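Local coordinates for anti-sigma-I factor RsgI3 (Clostridium thermocellum, PDB 6QE7), which probably holds the sigma factor SigI3 inactive until its extracellular tandem PA14 domains, which bind pectin, sense plant polysaccharide outside the cell, at residues 220-225 against 256-261. Numbering follows the deposited sequence.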
loop_
_atom_site.group_PDB
_atom_site.type_symbol
_atom_site.label_atom_id
_atom_site.label_comp_id
_atom_site.label_asym_id
_atom_site.label_seq_id
_atom_site.Cartn_x
_atom_site.Cartn_y
_atom_site.Cartn_z
ATOM N N VAL A 220 -11.811 21.838 -11.237
ATOM C CA VAL A 220 -11.191 20.573 -10.735
ATOM C C VAL A 220 -9.704 20.556 -11.054
ATOM O O VAL A 220 -9.270 21.057 -12.118
ATOM C CB VAL A 220 -11.878 19.337 -11.334
ATOM C CG1 VAL A 220 -13.239 19.127 -10.723
ATOM C CG2 VAL A 220 -12.001 19.423 -12.833
ATOM N N ARG A 221 -8.960 19.944 -10.159
ATOM C CA ARG A 221 -7.618 19.385 -10.457
ATOM C C ARG A 221 -7.538 17.962 -9.891
ATOM O O ARG A 221 -8.069 17.738 -8.767
ATOM C CB ARG A 221 -6.531 20.268 -9.842
ATOM C CG ARG A 221 -6.401 21.633 -10.489
ATOM C CD ARG A 221 -5.224 22.348 -9.857
ATOM N NE ARG A 221 -4.837 23.404 -10.783
ATOM C CZ ARG A 221 -4.872 24.696 -10.499
ATOM N NH1 ARG A 221 -5.270 25.118 -9.308
ATOM N NH2 ARG A 221 -4.485 25.568 -11.412
ATOM N N VAL A 222 -6.866 17.070 -10.634
ATOM C CA VAL A 222 -6.583 15.654 -10.221
ATOM C C VAL A 222 -5.107 15.324 -10.448
ATOM O O VAL A 222 -4.595 15.487 -11.558
ATOM C CB VAL A 222 -7.444 14.631 -10.927
ATOM C CG1 VAL A 222 -7.095 13.227 -10.422
ATOM C CG2 VAL A 222 -8.955 14.937 -10.775
ATOM N N TRP A 223 -4.468 14.937 -9.368
ATOM C CA TRP A 223 -3.153 14.278 -9.365
ATOM C C TRP A 223 -3.302 12.784 -9.005
ATOM O O TRP A 223 -4.032 12.463 -8.040
ATOM C CB TRP A 223 -2.306 14.912 -8.293
ATOM C CG TRP A 223 -1.901 16.325 -8.539
ATOM C CD1 TRP A 223 -0.706 16.790 -9.006
ATOM C CD2 TRP A 223 -2.686 17.466 -8.197
ATOM N NE1 TRP A 223 -0.696 18.153 -8.973
ATOM C CE2 TRP A 223 -1.887 18.605 -8.460
ATOM C CE3 TRP A 223 -3.937 17.624 -7.640
ATOM C CZ2 TRP A 223 -2.341 19.903 -8.218
ATOM C CZ3 TRP A 223 -4.412 18.915 -7.432
ATOM C CH2 TRP A 223 -3.607 20.026 -7.684
ATOM N N ILE A 224 -2.646 11.923 -9.773
ATOM C CA ILE A 224 -2.448 10.472 -9.512
ATOM C C ILE A 224 -0.946 10.221 -9.560
ATOM O O ILE A 224 -0.287 10.700 -10.505
ATOM C CB ILE A 224 -3.207 9.576 -10.505
ATOM C CG1 ILE A 224 -4.697 9.928 -10.556
ATOM C CG2 ILE A 224 -3.038 8.094 -10.133
ATOM C CD1 ILE A 224 -5.504 9.296 -9.417
ATOM N N ASN A 225 -0.440 9.551 -8.567
ATOM C CA ASN A 225 1.015 9.248 -8.487
ATOM C C ASN A 225 1.800 10.565 -8.513
ATOM O O ASN A 225 2.828 10.609 -9.181
ATOM C CB ASN A 225 1.425 8.317 -9.628
ATOM C CG ASN A 225 2.811 7.730 -9.410
ATOM O OD1 ASN A 225 3.236 7.458 -8.281
ATOM N ND2 ASN A 225 3.503 7.514 -10.514
ATOM N N ILE A 256 -3.192 9.994 -4.387
ATOM C CA ILE A 256 -4.262 10.670 -5.144
ATOM C C ILE A 256 -4.528 12.001 -4.414
ATOM O O ILE A 256 -4.623 11.987 -3.182
ATOM C CB ILE A 256 -5.527 9.799 -5.289
ATOM C CG1 ILE A 256 -6.642 10.590 -6.000
ATOM C CG2 ILE A 256 -6.016 9.249 -3.948
ATOM C CD1 ILE A 256 -7.898 9.824 -6.388
ATOM N N LYS A 257 -4.642 13.076 -5.181
ATOM C CA LYS A 257 -5.138 14.401 -4.733
ATOM C C LYS A 257 -6.171 14.852 -5.751
ATOM O O LYS A 257 -5.936 14.713 -6.997
ATOM C CB LYS A 257 -3.989 15.381 -4.512
ATOM C CG LYS A 257 -4.437 16.738 -3.947
ATOM C CD LYS A 257 -3.278 17.588 -3.362
ATOM C CE LYS A 257 -2.222 17.878 -4.404
ATOM N NZ LYS A 257 -1.185 18.823 -3.903
ATOM N N VAL A 258 -7.316 15.287 -5.229
ATOM C CA VAL A 258 -8.406 15.900 -6.006
ATOM C C VAL A 258 -8.751 17.227 -5.311
ATOM O O VAL A 258 -8.952 17.257 -4.050
ATOM C CB VAL A 258 -9.644 14.980 -6.163
ATOM C CG1 VAL A 258 -10.779 15.643 -6.962
ATOM C CG2 VAL A 258 -9.296 13.699 -6.874
ATOM N N GLU A 259 -8.832 18.283 -6.121
ATOM C CA GLU A 259 -9.251 19.653 -5.690
ATOM C C GLU A 259 -10.473 20.084 -6.537
ATOM O O GLU A 259 -10.521 19.861 -7.776
ATOM C CB GLU A 259 -8.079 20.645 -5.723
ATOM C CG GLU A 259 -7.016 20.470 -4.639
ATOM C CD GLU A 259 -5.741 21.324 -4.715
ATOM O OE1 GLU A 259 -5.502 21.975 -5.753
ATOM O OE2 GLU A 259 -4.949 21.262 -3.768
ATOM N N TYR A 260 -11.444 20.682 -5.857
ATOM C CA TYR A 260 -12.731 21.149 -6.424
ATOM C C TYR A 260 -12.982 22.575 -5.920
ATOM O O TYR A 260 -12.867 22.850 -4.730
ATOM C CB TYR A 260 -13.906 20.270 -5.974
ATOM C CG TYR A 260 -15.249 20.758 -6.454
ATOM C CD1 TYR A 260 -15.495 20.824 -7.812
ATOM C CD2 TYR A 260 -16.248 21.199 -5.611
ATOM C CE1 TYR A 260 -16.696 21.276 -8.315
ATOM C CE2 TYR A 260 -17.439 21.736 -6.105
ATOM C CZ TYR A 260 -17.677 21.760 -7.465
ATOM O OH TYR A 260 -18.837 22.227 -8.049
ATOM N N CYS A 261 -13.407 23.449 -6.803
ATOM C CA CYS A 261 -13.919 24.760 -6.383
ATOM C C CYS A 261 -15.276 24.991 -7.068
ATOM O O CYS A 261 -15.507 24.655 -8.195
ATOM C CB CYS A 261 -12.868 25.834 -6.575
ATOM S SG CYS A 261 -12.472 26.211 -8.301
#
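Arg-221 with Glu-259 and Trp-223 with Lys-257 form the two hydrogen-bonded antiparallel pairs that join strands 220-224 and 256-261, whose axes approach to 4.7 Å and run almost exactly antiparallel. Each pair closes a ring of two N-H...O bonds, the straightest being Glu-259 N to Arg-221 O (2.8 Å, 173° at the hydrogen). The side chains of these four residues share one face of the sheet. There Lys-257 runs alongside Trp-223: its CG extends opposite the backbone N, and a bend at chi3 (59°) lays CE over one face of the indole. Lys-257 CE makes a CH-pi contact 3.8 Å from the centroid of the Trp-223 six-membered ring, and Lys-257 NZ stands 4.5 Å from the same centroid, almost on the ring normal, as a cation-pi partner. The far rim of the indole meets the carboxylate of Glu-259: OE1 comes to 3.3 Å from Trp-223 CH2, close to the ring plane, with the carboxylate turned 80° to the ring. Glu-259 and Arg-221 do not pair their charges with each other; OE2 of Glu-259 makes a salt bridge to Arg-197 on strand 193-202, and NE of Arg-221 makes one to Asp-231. On the other face the non-hydrogen-bonded pairs meet through apolar atoms. Ile-224 CD1 packs on Ile-256 CG1 (3.8 Å), Val-222 and Val-258 touch side by side through their CG2 methyls (4.1 Å), and Val-220 CG1 meets the edge of the Tyr-260 ring at CD1. Ile-269 and Leu-271 of strand 268-274, in the second sheet, cover this buried side. One face is thus mixed and partly exposed, the other largely apolar and packed against a second sheet, as in a beta-sandwich, here the second PA14 domain of the sensing dyad.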